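Ringhalexin (Hemachatus haemachatus, PDB 4ZQY) inhibits the activation of coagulation factor X by factor VIIa, acting as a three-finger anticoagulant toxin that is also weakly and irreversibly neurotoxic. Local coordinates at residues A[25-31]-A[50-56]; A[1-7]-A[59-65]. All coordinates share one frame; numbering follows the deposited sequence.

Contact 1: residues A[25-31]-A[50-56]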
loop_
_atom_site.group_PDB
_atom_site.type_symbol
_atom_site.label_atom_id
_atom_site.label_comp_id
_atom_site.label_asym_id
_atom_site.label_seq_id
_atom_site.Cartn_x
_atom_site.Cartn_y
_atom_site.Cartn_z
ATOM N N PHE A 25 -2.522 7.512 -7.854
ATOM C CA PHE A 25 -2.177 6.142 -7.508
ATOM C C PHE A 25 -0.797 5.796 -8.048
ATOM O O PHE A 25 -0.281 6.477 -8.933
ATOM C CB PHE A 25 -3.209 5.147 -8.031
ATOM C CG PHE A 25 -3.186 4.983 -9.509
ATOM C CD1 PHE A 25 -2.339 4.058 -10.099
ATOM C CD2 PHE A 25 -4.008 5.739 -10.310
ATOM C CE1 PHE A 25 -2.307 3.906 -11.456
ATOM C CE2 PHE A 25 -3.980 5.587 -11.673
ATOM C CZ PHE A 25 -3.129 4.671 -12.245
ATOM N N LYS A 26 -0.228 4.711 -7.530
ATOM C CA LYS A 26 0.981 4.121 -8.088
ATOM C C LYS A 26 0.897 2.597 -8.086
ATOM O O LYS A 26 0.668 1.983 -7.051
ATOM C CB LYS A 26 2.231 4.561 -7.334
ATOM C CG LYS A 26 3.482 4.039 -8.023
ATOM C CD LYS A 26 4.783 4.484 -7.396
ATOM C CE LYS A 26 5.096 3.669 -6.154
ATOM N NZ LYS A 26 6.478 3.906 -5.651
ATOM N N LYS A 27 1.105 1.992 -9.249
ATOM C CA LYS A 27 0.997 0.550 -9.393
ATOM C C LYS A 27 2.364 -0.087 -9.696
ATOM O O LYS A 27 3.088 0.368 -10.575
ATOM C CB LYS A 27 0.003 0.242 -10.521
ATOM C CG LYS A 27 -0.723 -1.081 -10.457
ATOM C CD LYS A 27 -1.797 -1.195 -11.558
ATOM C CE LYS A 27 -3.026 -0.321 -11.237
ATOM N NZ LYS A 27 -4.133 -0.419 -12.244
ATOM N N PHE A 28 2.731 -1.122 -8.944
ATOM C CA PHE A 28 4.014 -1.792 -9.162
ATOM C C PHE A 28 3.941 -3.273 -8.778
ATOM O O PHE A 28 3.130 -3.651 -7.935
ATOM C CB PHE A 28 5.129 -1.062 -8.398
ATOM C CG PHE A 28 4.902 -0.947 -6.922
ATOM C CD1 PHE A 28 4.114 0.066 -6.398
ATOM C CD2 PHE A 28 5.533 -1.815 -6.052
ATOM C CE1 PHE A 28 3.921 0.177 -5.038
ATOM C CE2 PHE A 28 5.346 -1.711 -4.687
ATOM C CZ PHE A 28 4.540 -0.712 -4.178
ATOM N N PRO A 29 4.769 -4.121 -9.416
ATOM C CA PRO A 29 4.656 -5.570 -9.198
ATOM C C PRO A 29 5.240 -6.021 -7.866
ATOM O O PRO A 29 6.055 -5.283 -7.317
ATOM C CB PRO A 29 5.459 -6.154 -10.360
ATOM C CG PRO A 29 6.452 -5.089 -10.669
ATOM C CD PRO A 29 5.746 -3.799 -10.464
ATOM N N LYS A 30 4.925 -7.239 -7.414
ATOM C CA LYS A 30 5.315 -7.623 -6.059
ATOM C C LYS A 30 6.646 -8.349 -5.887
ATOM O O LYS A 30 7.365 -8.078 -4.923
ATOM C CB LYS A 30 4.225 -8.549 -5.464
ATOM C CG LYS A 30 3.098 -7.889 -4.654
ATOM C CD LYS A 30 2.068 -8.899 -4.046
ATOM C CE LYS A 30 2.528 -9.670 -2.797
ATOM N NZ LYS A 30 2.899 -8.847 -1.608
ATOM N N GLY A 31 7.019 -9.228 -6.816
ATOM C CA GLY A 31 8.337 -9.824 -6.704
ATOM C C GLY A 31 9.445 -9.346 -7.604
ATOM O O GLY A 31 10.424 -10.058 -7.792
ATOM N N GLU A 50 -4.269 -6.059 -8.320
ATOM C CA GLU A 50 -4.266 -7.298 -9.082
ATOM C C GLU A 50 -3.333 -8.299 -8.399
ATOM O O GLU A 50 -2.591 -7.922 -7.494
ATOM C CB GLU A 50 -3.815 -7.022 -10.521
ATOM C CG GLU A 50 -4.789 -6.130 -11.299
ATOM C CD GLU A 50 -4.208 -4.753 -11.607
ATOM O OE1 GLU A 50 -2.997 -4.557 -11.381
ATOM O OE2 GLU A 50 -4.963 -3.866 -12.060
ATOM N N ALA A 51 -3.393 -9.557 -8.834
ATOM C CA ALA A 51 -2.655 -10.685 -8.240
ATOM C C ALA A 51 -1.316 -10.320 -7.605
ATOM O O ALA A 51 -1.211 -10.213 -6.378
ATOM C CB ALA A 51 -2.454 -11.773 -9.274
ATOM N N GLN A 52 -0.308 -10.097 -8.443
ATOM C CA GLN A 52 1.022 -9.817 -7.922
ATOM C C GLN A 52 1.313 -8.355 -8.101
ATOM O O GLN A 52 2.325 -7.986 -8.691
ATOM C CB GLN A 52 2.071 -10.701 -8.599
ATOM C CG GLN A 52 2.094 -12.156 -8.244
ATOM C CD GLN A 52 3.130 -12.447 -7.188
ATOM O OE1 GLN A 52 4.278 -12.017 -7.287
ATOM N NE2 GLN A 52 2.745 -13.230 -6.189
ATOM N N VAL A 53 0.442 -7.516 -7.556
ATOM C CA VAL A 53 0.594 -6.082 -7.695
ATOM C C VAL A 53 0.193 -5.347 -6.418
ATOM O O VAL A 53 -0.797 -5.708 -5.782
ATOM C CB VAL A 53 -0.299 -5.561 -8.866
ATOM C CG1 VAL A 53 -0.423 -4.059 -8.816
ATOM C CG2 VAL A 53 0.222 -6.017 -10.231
ATOM N N TYR A 54 0.975 -4.336 -6.039
ATOM C CA TYR A 54 0.572 -3.356 -5.029
ATOM C C TYR A 54 0.022 -2.094 -5.711
ATOM O O TYR A 54 0.455 -1.762 -6.815
ATOM C CB TYR A 54 1.748 -2.935 -4.141
ATOM C CG TYR A 54 2.386 -4.012 -3.291
ATOM C CD1 TYR A 54 1.762 -4.475 -2.145
ATOM C CD2 TYR A 54 3.665 -4.487 -3.574
ATOM C CE1 TYR A 54 2.350 -5.438 -1.352
ATOM C CE2 TYR A 54 4.265 -5.435 -2.774
ATOM C CZ TYR A 54 3.601 -5.908 -1.662
ATOM O OH TYR A 54 4.168 -6.864 -0.850
ATOM N N VAL A 55 -0.935 -1.407 -5.079
ATOM C CA VAL A 55 -1.346 -0.079 -5.562
ATOM C C VAL A 55 -1.240 0.880 -4.379
ATOM O O VAL A 55 -1.766 0.640 -3.299
ATOM C CB VAL A 55 -2.771 -0.030 -6.228
ATOM C CG1 VAL A 55 -3.043 -1.303 -7.007
ATOM C CG2 VAL A 55 -3.869 0.216 -5.228
ATOM N N ASP A 56 -0.465 1.932 -4.563
ATOM C CA ASP A 56 -0.434 2.999 -3.591
ATOM C C ASP A 56 -1.570 3.902 -3.991
ATOM O O ASP A 56 -1.846 4.075 -5.174
ATOM C CB ASP A 56 0.876 3.787 -3.615
ATOM C CG ASP A 56 2.072 2.938 -3.249
ATOM O OD1 ASP A 56 1.863 1.783 -2.834
ATOM O OD2 ASP A 56 3.216 3.428 -3.362
#
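Lys26 and Asp56, then Phe28 and Tyr54, form the hydrogen-bonded pairs of an antiparallel ladder, their strand axes 164° apart. Four backbone bonds join them: the bond from Asp56 N to Lys26 O measures 2.7 Å, and that from Phe28 N to Tyr54 O 3.2 Å. Lys30 N extends the series to Gln52 O. On the face with Phe28, CH-pi contacts cover the two rings, which meet obliquely. Tyr54 CB sits over the Phe28 ring, 3.9 Å from its centroid, while the carboxylate of Asp56 comes to that ring's edge, its plane turned 77° from the ring. Lys30 CG covers a face of the Tyr54 ring at 3.7 Å from the centroid; bends at chi3 and chi4 bring the amine beside the phenol oxygen, too close in the model to be relied on. Asp56 OD1 is also hydrogen-bonded to Thr13 OG1 of the second subunit. On the opposite face Lys27 CG packs 3.4 Å from Val53 CG1, and Lys27 NZ makes a long salt bridge to Glu50 OE2, 3.6 Å away. Strand 39-43 flanks segment 25-31 on its other side. This is the three-stranded antiparallel sheet of the three-finger toxin fold, continued across the dimer interface through Val55 and Asp56.

Contact 2: residues A[1-7]-A[59-65]; sequences RLCLSDY and ARDKCNR
Asp61 OD1 holds two groups of the N-terminal segment: Arg1 NE in a salt bridge of 3.2 Å, and Leu2 N in a hydrogen bond that arrives from above the carboxylate plane. This oxygen lies at the edge of the Arg1 guanidinium, near its plane, though the planes of the two groups are 59° apart; bends at chi2 and chi3 fold the arginine back to this position, with Arg60 CA over one guanidinium face. Next along the chain, Lys62 N donates to Leu2 O at 2.6 Å, from within the type II turn of residues 60-63. Asn64 then grips the backbone of Leu4 through both ends of its amide. Its OD1 accepts Leu4 N at 3.1 Å, in the carbonyl plane and on a lone pair, and its ND2 reaches Leu4 O at 3.3 Å. A chi1 of 53°, which sets CG between the backbone N and the carbonyl carbon, brings the amide alongside the strand; ND2 also bonds Phe25 O. Around these bonds Leu4 CD2 packs 3.9 Å from Lys62 CG, whose amine forms a salt bridge with Glu12. Farther out, Arg65 CB lies over a face of the Tyr7 ring, 3.8 Å from its centroid. With most links running from side chain to backbone, the irregular C-terminal tail is fixed against strand 2-4 without forming a regular ladder, closing the disulfide-rich base of the fold.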
loop_
_atom_site.group_PDB
_atom_site.type_symbol
_atom_site.label_atom_id
_atom_site.label_comp_id
_atom_site.label_asym_id
_atom_site.label_seq_id
_atom_site.Cartn_x
_atom_site.Cartn_y
_atom_site.Cartn_z
ATOM N N ARG A 1 -6.557 18.259 -8.859
ATOM C CA ARG A 1 -5.525 17.440 -8.240
ATOM C C ARG A 1 -4.435 17.182 -9.252
ATOM O O ARG A 1 -4.685 17.033 -10.445
ATOM C CB ARG A 1 -6.118 16.133 -7.715
ATOM C CG ARG A 1 -5.144 15.208 -6.966
ATOM C CD ARG A 1 -4.446 15.935 -5.813
ATOM N NE ARG A 1 -5.320 16.628 -4.864
ATOM C CZ ARG A 1 -6.134 16.063 -3.987
ATOM N NH1 ARG A 1 -6.863 16.831 -3.195
ATOM N NH2 ARG A 1 -6.214 14.747 -3.890
ATOM N N LEU A 2 -3.209 17.192 -8.750
ATOM C CA LEU A 2 -2.033 16.923 -9.552
ATOM C C LEU A 2 -1.354 15.657 -9.105
ATOM O O LEU A 2 -1.132 15.444 -7.914
ATOM C CB LEU A 2 -1.028 18.066 -9.451
ATOM C CG LEU A 2 -1.332 19.465 -9.961
ATOM C CD1 LEU A 2 -0.069 20.265 -9.856
ATOM C CD2 LEU A 2 -1.842 19.434 -11.381
ATOM N N CYS A 3 -1.089 14.794 -10.074
ATOM C CA CYS A 3 -0.442 13.518 -9.837
ATOM C C CYS A 3 0.813 13.435 -10.669
ATOM O O CYS A 3 1.017 14.228 -11.583
ATOM C CB CYS A 3 -1.368 12.363 -10.175
ATOM S SG CYS A 3 -2.831 12.331 -9.166
ATOM N N LEU A 4 1.652 12.465 -10.328
ATOM C CA LEU A 4 2.864 12.208 -11.070
ATOM C C LEU A 4 2.562 11.173 -12.127
ATOM O O LEU A 4 1.749 10.273 -11.910
ATOM C CB LEU A 4 3.967 11.725 -10.143
ATOM C CG LEU A 4 4.446 12.733 -9.110
ATOM C CD1 LEU A 4 5.480 12.076 -8.218
ATOM C CD2 LEU A 4 5.034 13.932 -9.826
ATOM N N SER A 5 3.211 11.304 -13.277
ATOM C CA SER A 5 3.059 10.318 -14.333
ATOM C C SER A 5 4.302 9.449 -14.330
ATOM O O SER A 5 4.247 8.256 -14.638
ATOM C CB SER A 5 2.889 11.007 -15.674
ATOM O OG SER A 5 1.767 11.865 -15.604
ATOM N N ASP A 6 5.426 10.083 -13.999
ATOM C CA ASP A 6 6.702 9.403 -13.880
ATOM C C ASP A 6 7.473 10.127 -12.782
ATOM O O ASP A 6 7.249 11.318 -12.546
ATOM C CB ASP A 6 7.468 9.383 -15.200
ATOM C CG ASP A 6 8.605 8.376 -15.181
ATOM O OD1 ASP A 6 8.319 7.171 -15.340
ATOM O OD2 ASP A 6 9.775 8.780 -14.986
ATOM N N TYR A 7 8.389 9.413 -12.126
ATOM C CA TYR A 7 9.294 10.021 -11.162
ATOM C C TYR A 7 10.644 9.296 -11.148
ATOM O O TYR A 7 10.687 8.068 -11.212
ATOM C CB TYR A 7 8.618 10.048 -9.780
ATOM C CG TYR A 7 9.415 10.595 -8.606
ATOM C CD1 TYR A 7 9.561 11.962 -8.416
ATOM C CD2 TYR A 7 9.986 9.743 -7.672
ATOM C CE1 TYR A 7 10.262 12.463 -7.338
ATOM C CE2 TYR A 7 10.692 10.233 -6.591
ATOM C CZ TYR A 7 10.828 11.591 -6.427
ATOM O OH TYR A 7 11.528 12.082 -5.345
ATOM N N ALA A 59 -3.801 11.155 -1.680
ATOM C CA ALA A 59 -4.729 12.243 -1.998
ATOM C C ALA A 59 -4.125 13.625 -1.766
ATOM O O ALA A 59 -4.745 14.497 -1.161
ATOM C CB ALA A 59 -6.014 12.090 -1.208
ATOM N N ARG A 60 -2.911 13.818 -2.257
ATOM C CA ARG A 60 -2.270 15.121 -2.220
ATOM C C ARG A 60 -1.549 15.356 -3.544
ATOM O O ARG A 60 -1.300 14.418 -4.296
ATOM C CB ARG A 60 -1.283 15.218 -1.047
ATOM C CG ARG A 60 -1.910 15.231 0.350
ATOM C CD ARG A 60 -0.849 15.358 1.468
ATOM N NE ARG A 60 -0.143 16.644 1.516
ATOM C CZ ARG A 60 -0.537 17.709 2.214
ATOM N NH1 ARG A 60 -1.640 17.667 2.950
ATOM N NH2 ARG A 60 0.184 18.822 2.186
ATOM N N ASP A 61 -1.242 16.611 -3.848
ATOM C CA ASP A 61 -0.623 16.932 -5.124
ATOM C C ASP A 61 0.736 16.252 -5.257
ATOM O O ASP A 61 1.612 16.463 -4.424
ATOM C CB ASP A 61 -0.476 18.440 -5.312
ATOM C CG ASP A 61 -1.784 19.115 -5.610
ATOM O OD1 ASP A 61 -2.788 18.410 -5.804
ATOM O OD2 ASP A 61 -1.800 20.357 -5.672
ATOM N N LYS A 62 0.897 15.437 -6.295
ATOM C CA LYS A 62 2.197 14.864 -6.653
ATOM C C LYS A 62 2.700 13.955 -5.549
ATOM O O LYS A 62 3.902 13.898 -5.271
ATOM C CB LYS A 62 3.206 15.979 -6.990
ATOM C CG LYS A 62 2.806 16.749 -8.234
ATOM C CD LYS A 62 3.674 17.940 -8.606
ATOM C CE LYS A 62 4.795 18.265 -7.654
ATOM N NZ LYS A 62 5.539 19.448 -8.208
ATOM N N CYS A 63 1.757 13.260 -4.918
ATOM C CA CYS A 63 2.054 12.382 -3.796
ATOM C C CYS A 63 2.519 10.972 -4.161
ATOM O O CYS A 63 3.206 10.321 -3.371
ATOM C CB CYS A 63 0.819 12.294 -2.901
ATOM S SG CYS A 63 -0.631 11.587 -3.735
ATOM N N ASN A 64 2.120 10.476 -5.328
ATOM C CA ASN A 64 2.479 9.106 -5.695
ATOM C C ASN A 64 3.919 8.917 -6.182
ATOM O O ASN A 64 4.139 8.638 -7.354
ATOM C CB ASN A 64 1.467 8.544 -6.721
ATOM C CG ASN A 64 1.278 9.440 -7.944
ATOM O OD1 ASN A 64 1.353 10.670 -7.854
ATOM N ND2 ASN A 64 0.969 8.824 -9.084
ATOM N N ARG A 65 4.897 8.966 -5.286
ATOM C CA ARG A 65 6.257 8.706 -5.730
ATOM C C ARG A 65 6.673 7.388 -5.122
ATOM O O ARG A 65 6.754 6.397 -5.831
ATOM C CB ARG A 65 7.228 9.836 -5.346
ATOM C CG ARG A 65 6.808 10.667 -4.191
ATOM C CD ARG A 65 7.825 11.739 -3.860
ATOM N NE ARG A 65 7.458 12.351 -2.589
ATOM C CZ ARG A 65 6.624 13.378 -2.465
ATOM N NH1 ARG A 65 6.092 13.942 -3.543
ATOM N NH2 ARG A 65 6.342 13.855 -1.259
#

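How the contacts relate
Contact 1 pairs two strands of the three-stranded sheet, whereas contact 2 lays the C-terminal tail along the N-terminal strand, which belongs to the separate two-stranded sheet. Both are partly buried, with centres about 16 Å apart. The residues of contact 1 fall between the two chain ends that contact 2 brings together. A regular backbone ladder carries the first and faces the second subunit; turn and side-chain bonds carry the second, beside the Cys3-Cys24 and Cys58-Cys63 disulfides. They meet at segment 25-31: Lys26 NZ probably hydrogen-bonds Arg65 O, and Lys26 CB packs against Asn64 CB, joining the tail to the sheet.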